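Local coordinates for sterol regulatory element-binding protein cleavage-activating protein (Schizosaccharomyces pombe, PDB 4YHC), which escorts the membrane-bound transcription factor sre1 for its processing when sterol or oxygen is low, and is represented here by the escort protein's WD40 domain, at residues Gly86-Phe98 with Asn101-Ser115. The protein carries 9 engineered substitutions. Residues are numbered along the deposited sequence; the frame is centred on the assembly and turned at random.
Sequences GNYVSLFSKDTLF and NVESPSLMLQHSYHS. Engineered in segment 101-115: Ser106 (natural residue Cys), Ser115 (natural residue Cys).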
loop_
_atom_site.group_PDB
_atom_site.type_symbol
_atom_site.label_atom_id
_atom_site.label_comp_id
_atom_site.label_asym_id
_atom_site.label_seq_id
_atom_site.Cartn_x
_atom_site.Cartn_y
_atom_site.Cartn_z
ATOM N N GLY A 86 -10.501 -8.001 4.317
ATOM C CA GLY A 86 -10.314 -8.941 3.221
ATOM C C GLY A 86 -11.418 -9.941 2.951
ATOM O O GLY A 86 -11.163 -11.027 2.406
ATOM N N ASN A 87 -12.633 -9.605 3.367
ATOM C CA ASN A 87 -13.790 -10.491 3.180
ATOM C C ASN A 87 -14.701 -10.093 2.051
ATOM O O ASN A 87 -15.461 -10.940 1.544
ATOM C CB ASN A 87 -14.626 -10.572 4.461
ATOM C CG ASN A 87 -13.832 -11.131 5.603
ATOM O OD1 ASN A 87 -13.139 -12.107 5.445
ATOM N ND2 ASN A 87 -13.835 -10.448 6.707
ATOM N N TYR A 88 -14.654 -8.815 1.681
ATOM C CA TYR A 88 -15.471 -8.277 0.606
ATOM C C TYR A 88 -14.611 -7.528 -0.433
ATOM O O TYR A 88 -13.573 -6.921 -0.105
ATOM C CB TYR A 88 -16.527 -7.308 1.212
ATOM C CG TYR A 88 -17.363 -7.987 2.233
ATOM C CD1 TYR A 88 -18.398 -8.872 1.859
ATOM C CD2 TYR A 88 -17.118 -7.824 3.569
ATOM C CE1 TYR A 88 -19.150 -9.545 2.817
ATOM C CE2 TYR A 88 -17.862 -8.521 4.530
ATOM C CZ TYR A 88 -18.867 -9.385 4.135
ATOM O OH TYR A 88 -19.597 -10.060 5.108
ATOM N N VAL A 89 -15.033 -7.581 -1.671
ATOM C CA VAL A 89 -14.428 -6.785 -2.738
ATOM C C VAL A 89 -15.523 -5.935 -3.375
ATOM O O VAL A 89 -16.694 -6.437 -3.550
ATOM C CB VAL A 89 -13.772 -7.670 -3.791
ATOM C CG1 VAL A 89 -12.954 -6.837 -4.751
ATOM C CG2 VAL A 89 -12.801 -8.646 -3.152
ATOM N N SER A 90 -15.180 -4.677 -3.685
ATOM C CA SER A 90 -16.038 -3.778 -4.462
ATOM C C SER A 90 -15.444 -3.559 -5.795
ATOM O O SER A 90 -14.302 -3.129 -5.875
ATOM C CB SER A 90 -16.202 -2.382 -3.838
ATOM O OG SER A 90 -14.934 -1.785 -3.572
ATOM N N LEU A 91 -16.208 -3.862 -6.837
ATOM C CA LEU A 91 -15.790 -3.654 -8.219
ATOM C C LEU A 91 -16.675 -2.542 -8.824
ATOM O O LEU A 91 -17.886 -2.558 -8.651
ATOM C CB LEU A 91 -15.979 -4.923 -9.016
ATOM C CG LEU A 91 -15.241 -6.207 -8.681
ATOM C CD1 LEU A 91 -15.695 -7.287 -9.645
ATOM C CD2 LEU A 91 -13.743 -5.976 -8.808
ATOM N N PHE A 92 -16.075 -1.607 -9.537
ATOM C CA PHE A 92 -16.810 -0.534 -10.161
ATOM C C PHE A 92 -16.593 -0.587 -11.648
ATOM O O PHE A 92 -15.441 -0.504 -12.130
ATOM C CB PHE A 92 -16.302 0.842 -9.671
ATOM C CG PHE A 92 -16.774 1.197 -8.286
ATOM C CD1 PHE A 92 -16.265 0.532 -7.178
ATOM C CD2 PHE A 92 -17.726 2.226 -8.093
ATOM C CE1 PHE A 92 -16.715 0.829 -5.916
ATOM C CE2 PHE A 92 -18.162 2.524 -6.835
ATOM C CZ PHE A 92 -17.681 1.812 -5.746
ATOM N N SER A 93 -17.685 -0.734 -12.391
ATOM C CA SER A 93 -17.656 -0.496 -13.840
ATOM C C SER A 93 -17.947 0.985 -14.096
ATOM O O SER A 93 -17.979 1.784 -13.139
ATOM C CB SER A 93 -18.673 -1.408 -14.539
ATOM O OG SER A 93 -20.003 -1.076 -14.107
ATOM N N LYS A 94 -18.154 1.386 -15.364
ATOM C CA LYS A 94 -18.465 2.766 -15.648
ATOM C C LYS A 94 -19.789 3.237 -15.012
ATOM O O LYS A 94 -19.899 4.406 -14.656
ATOM C CB LYS A 94 -18.464 3.058 -17.161
ATOM C CG LYS A 94 -19.568 2.368 -17.959
ATOM C CD LYS A 94 -19.447 2.603 -19.480
ATOM C CE LYS A 94 -20.292 1.567 -20.238
ATOM N NZ LYS A 94 -19.963 1.440 -21.689
ATOM N N ASP A 95 -20.761 2.341 -14.847
ATOM C CA ASP A 95 -22.055 2.721 -14.284
ATOM C C ASP A 95 -22.560 1.869 -13.142
ATOM O O ASP A 95 -23.634 2.151 -12.606
ATOM C CB ASP A 95 -23.152 2.774 -15.368
ATOM C CG ASP A 95 -23.330 1.483 -16.124
ATOM O OD1 ASP A 95 -23.085 0.389 -15.588
ATOM O OD2 ASP A 95 -23.728 1.571 -17.308
ATOM N N THR A 96 -21.804 0.848 -12.735
ATOM C CA THR A 96 -22.323 -0.080 -11.706
ATOM C C THR A 96 -21.275 -0.471 -10.685
ATOM O O THR A 96 -20.096 -0.689 -11.037
ATOM C CB THR A 96 -22.845 -1.330 -12.422
ATOM O OG1 THR A 96 -23.567 -0.930 -13.593
ATOM C CG2 THR A 96 -23.728 -2.174 -11.542
ATOM N N LEU A 97 -21.697 -0.578 -9.430
ATOM C CA LEU A 97 -20.863 -1.160 -8.415
ATOM C C LEU A 97 -21.410 -2.506 -7.980
ATOM O O LEU A 97 -22.654 -2.745 -7.915
ATOM C CB LEU A 97 -20.655 -0.193 -7.251
ATOM C CG LEU A 97 -21.737 -0.022 -6.209
ATOM C CD1 LEU A 97 -21.642 -0.963 -5.029
ATOM C CD2 LEU A 97 -21.672 1.418 -5.701
ATOM N N PHE A 98 -20.473 -3.398 -7.717
ATOM C CA PHE A 98 -20.765 -4.747 -7.353
ATOM C C PHE A 98 -20.020 -5.077 -6.089
ATOM O O PHE A 98 -18.817 -4.889 -6.016
ATOM C CB PHE A 98 -20.260 -5.664 -8.463
ATOM C CG PHE A 98 -20.729 -5.338 -9.871
ATOM C CD1 PHE A 98 -20.017 -4.504 -10.688
ATOM C CD2 PHE A 98 -21.810 -6.019 -10.439
ATOM C CE1 PHE A 98 -20.368 -4.267 -12.001
ATOM C CE2 PHE A 98 -22.169 -5.808 -11.773
ATOM C CZ PHE A 98 -21.459 -4.905 -12.553
ATOM N N ASN A 101 -18.840 -11.077 -1.748
ATOM C CA ASN A 101 -18.366 -11.741 -0.576
ATOM C C ASN A 101 -17.290 -12.669 -1.081
ATOM O O ASN A 101 -17.550 -13.503 -1.970
ATOM C CB ASN A 101 -19.526 -12.490 0.059
ATOM C CG ASN A 101 -19.166 -13.107 1.383
ATOM O OD1 ASN A 101 -18.058 -13.587 1.600
ATOM N ND2 ASN A 101 -20.098 -13.060 2.294
ATOM N N VAL A 102 -16.053 -12.542 -0.577
ATOM C CA VAL A 102 -15.005 -13.437 -1.114
ATOM C C VAL A 102 -14.773 -14.640 -0.196
ATOM O O VAL A 102 -14.270 -15.638 -0.674
ATOM C CB VAL A 102 -13.673 -12.751 -1.472
ATOM C CG1 VAL A 102 -13.831 -11.890 -2.725
ATOM C CG2 VAL A 102 -13.156 -11.911 -0.337
ATOM N N GLU A 103 -15.209 -14.546 1.062
ATOM C CA GLU A 103 -15.045 -15.604 2.052
ATOM C C GLU A 103 -16.027 -16.711 1.752
ATOM O O GLU A 103 -15.647 -17.855 1.648
ATOM C CB GLU A 103 -15.219 -15.031 3.486
ATOM C CG GLU A 103 -14.199 -15.529 4.523
ATOM C CD GLU A 103 -12.745 -15.409 4.026
ATOM O OE1 GLU A 103 -12.201 -14.273 3.910
ATOM O OE2 GLU A 103 -12.138 -16.450 3.698
ATOM N N SER A 104 -17.289 -16.377 1.533
ATOM C CA SER A 104 -18.252 -17.348 0.964
ATOM C C SER A 104 -18.784 -16.826 -0.368
ATOM O O SER A 104 -19.775 -16.061 -0.382
ATOM C CB SER A 104 -19.431 -17.588 1.932
ATOM O OG SER A 104 -18.974 -17.832 3.258
ATOM N N PRO A 105 -18.143 -17.214 -1.485
ATOM C CA PRO A 105 -18.319 -16.396 -2.680
ATOM C C PRO A 105 -19.774 -16.181 -3.111
ATOM O O PRO A 105 -20.508 -17.140 -3.348
ATOM C CB PRO A 105 -17.530 -17.124 -3.759
ATOM C CG PRO A 105 -17.097 -18.395 -3.192
ATOM C CD PRO A 105 -17.180 -18.291 -1.698
ATOM N N SER A 106 -20.165 -14.926 -3.213
ATOM C CA SER A 106 -21.434 -14.540 -3.819
ATOM C C SER A 106 -21.507 -13.033 -4.036
ATOM O O SER A 106 -20.764 -12.262 -3.395
ATOM C CB SER A 106 -22.558 -14.923 -2.914
ATOM O OG SER A 106 -22.385 -14.307 -1.689
ATOM N N LEU A 107 -22.442 -12.641 -4.897
ATOM C CA LEU A 107 -22.739 -11.270 -5.187
ATOM C C LEU A 107 -23.715 -10.840 -4.154
ATOM O O LEU A 107 -24.785 -11.410 -4.048
ATOM C CB LEU A 107 -23.383 -11.142 -6.549
ATOM C CG LEU A 107 -23.162 -9.907 -7.443
ATOM C CD1 LEU A 107 -24.440 -9.577 -8.150
ATOM C CD2 LEU A 107 -22.571 -8.675 -6.820
ATOM N N MET A 108 -23.359 -9.848 -3.376
ATOM C CA MET A 108 -24.187 -9.415 -2.276
ATOM C C MET A 108 -25.060 -8.277 -2.768
ATOM O O MET A 108 -26.173 -8.071 -2.297
ATOM C CB MET A 108 -23.363 -8.855 -1.108
ATOM C CG MET A 108 -22.217 -9.694 -0.612
ATOM S SD MET A 108 -22.867 -11.192 0.127
ATOM C CE MET A 108 -23.420 -10.550 1.695
ATOM N N LEU A 109 -24.537 -7.485 -3.683
ATOM C CA LEU A 109 -25.234 -6.257 -4.031
ATOM C C LEU A 109 -24.713 -5.733 -5.341
ATOM O O LEU A 109 -23.519 -5.914 -5.696
ATOM C CB LEU A 109 -25.089 -5.234 -2.892
ATOM C CG LEU A 109 -25.614 -3.821 -3.072
ATOM C CD1 LEU A 109 -25.964 -3.229 -1.734
ATOM C CD2 LEU A 109 -24.600 -2.912 -3.741
ATOM N N GLN A 110 -25.631 -5.130 -6.076
ATOM C CA GLN A 110 -25.333 -4.423 -7.301
ATOM C C GLN A 110 -26.088 -3.114 -7.271
ATOM O O GLN A 110 -27.252 -3.112 -6.926
ATOM C CB GLN A 110 -25.741 -5.268 -8.471
ATOM C CG GLN A 110 -25.561 -4.621 -9.819
ATOM C CD GLN A 110 -25.984 -5.553 -10.930
ATOM O OE1 GLN A 110 -25.950 -6.743 -10.753
ATOM N NE2 GLN A 110 -26.343 -5.012 -12.084
ATOM N N HIS A 111 -25.450 -2.013 -7.679
ATOM C CA HIS A 111 -26.003 -0.672 -7.502
ATOM C C HIS A 111 -25.495 0.249 -8.572
ATOM O O HIS A 111 -24.274 0.311 -8.791
ATOM C CB HIS A 111 -25.612 -0.083 -6.147
ATOM C CG HIS A 111 -26.335 1.181 -5.817
ATOM N ND1 HIS A 111 -27.584 1.184 -5.232
ATOM C CD2 HIS A 111 -25.984 2.483 -5.974
ATOM C CE1 HIS A 111 -27.974 2.436 -5.043
ATOM N NE2 HIS A 111 -27.023 3.243 -5.499
ATOM N N SER A 112 -26.402 0.999 -9.232
ATOM C CA SER A 112 -25.950 1.832 -10.333
ATOM C C SER A 112 -25.573 3.240 -9.857
ATOM O O SER A 112 -26.109 3.708 -8.875
ATOM C CB SER A 112 -26.957 1.801 -11.451
ATOM O OG SER A 112 -26.990 0.468 -11.923
ATOM N N TYR A 113 -24.579 3.869 -10.487
ATOM C CA TYR A 113 -23.942 5.026 -9.858
ATOM C C TYR A 113 -23.482 5.948 -10.956
ATOM O O TYR A 113 -23.142 5.481 -12.052
ATOM C CB TYR A 113 -22.788 4.595 -8.885
ATOM C CG TYR A 113 -21.479 4.323 -9.583
ATOM C CD1 TYR A 113 -21.209 3.086 -10.174
ATOM C CD2 TYR A 113 -20.527 5.309 -9.674
ATOM C CE1 TYR A 113 -20.067 2.871 -10.881
ATOM C CE2 TYR A 113 -19.385 5.091 -10.349
ATOM C CZ TYR A 113 -19.159 3.885 -10.969
ATOM O OH TYR A 113 -17.963 3.724 -11.661
ATOM N N HIS A 114 -23.519 7.256 -10.681
ATOM C CA HIS A 114 -23.043 8.274 -11.639
ATOM C C HIS A 114 -21.500 8.427 -11.523
ATOM O O HIS A 114 -20.929 8.470 -10.428
ATOM C CB HIS A 114 -23.792 9.637 -11.482
ATOM C CG HIS A 114 -25.162 9.682 -12.129
ATOM N ND1 HIS A 114 -25.357 9.585 -13.493
ATOM C CD2 HIS A 114 -26.402 9.827 -11.590
ATOM C CE1 HIS A 114 -26.649 9.662 -13.766
ATOM N NE2 HIS A 114 -27.305 9.812 -12.630
ATOM N N SER A 115 -20.858 8.410 -12.683
ATOM C CA SER A 115 -19.431 8.637 -12.875
ATOM C C SER A 115 -19.360 9.560 -14.057
ATOM O O SER A 115 -20.131 9.394 -14.976
ATOM C CB SER A 115 -18.716 7.336 -13.287
ATOM O OG SER A 115 -17.751 6.924 -12.354
#
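Tyr113 packs tightly against the turn between strands 88-92 and 96-101. With CG wedged between its backbone N and carbonyl carbon (chi1 82°), the ring lies back over the turn, and Phe92 drives its edge into one face: a T-shaped pair, centroids 5.2 Å apart, planes at 80°. The phenol OH donates to Ser93 O, which lies in the ring plane; the modelled 2.4 Å between Tyr113 OH and Ser93 O is suspiciously short. Leu97 CB sits over one face of Phe92, toward its rim. Leu97 and His111, an antiparallel hydrogen-bonded pair, exchange both backbone hydrogen bonds, Leu97 N to His111 O running 2.8 Å and nearly straight. Such pairing joins the third and outermost strands of a four-stranded antiparallel blade of the WD40 propeller; Leu97 and His111 both touch Ile163 of strand 161-170 in the next blade. A second tight spot lies near Val102, whose CG1 presses to 3.4 Å from Val89 CG2 and whose N donates a 2.7 Å hydrogen bond to Asn87 O. The face with Thr96, Phe98 and Gln110 is the solvent side: the extended, exposed Gln110 lies alongside Phe98, its CG 3.5 Å from Thr96 CG2. Glu103, exposed and poorly ordered, forms salt bridges through OE1 with Lys65 and Lys43.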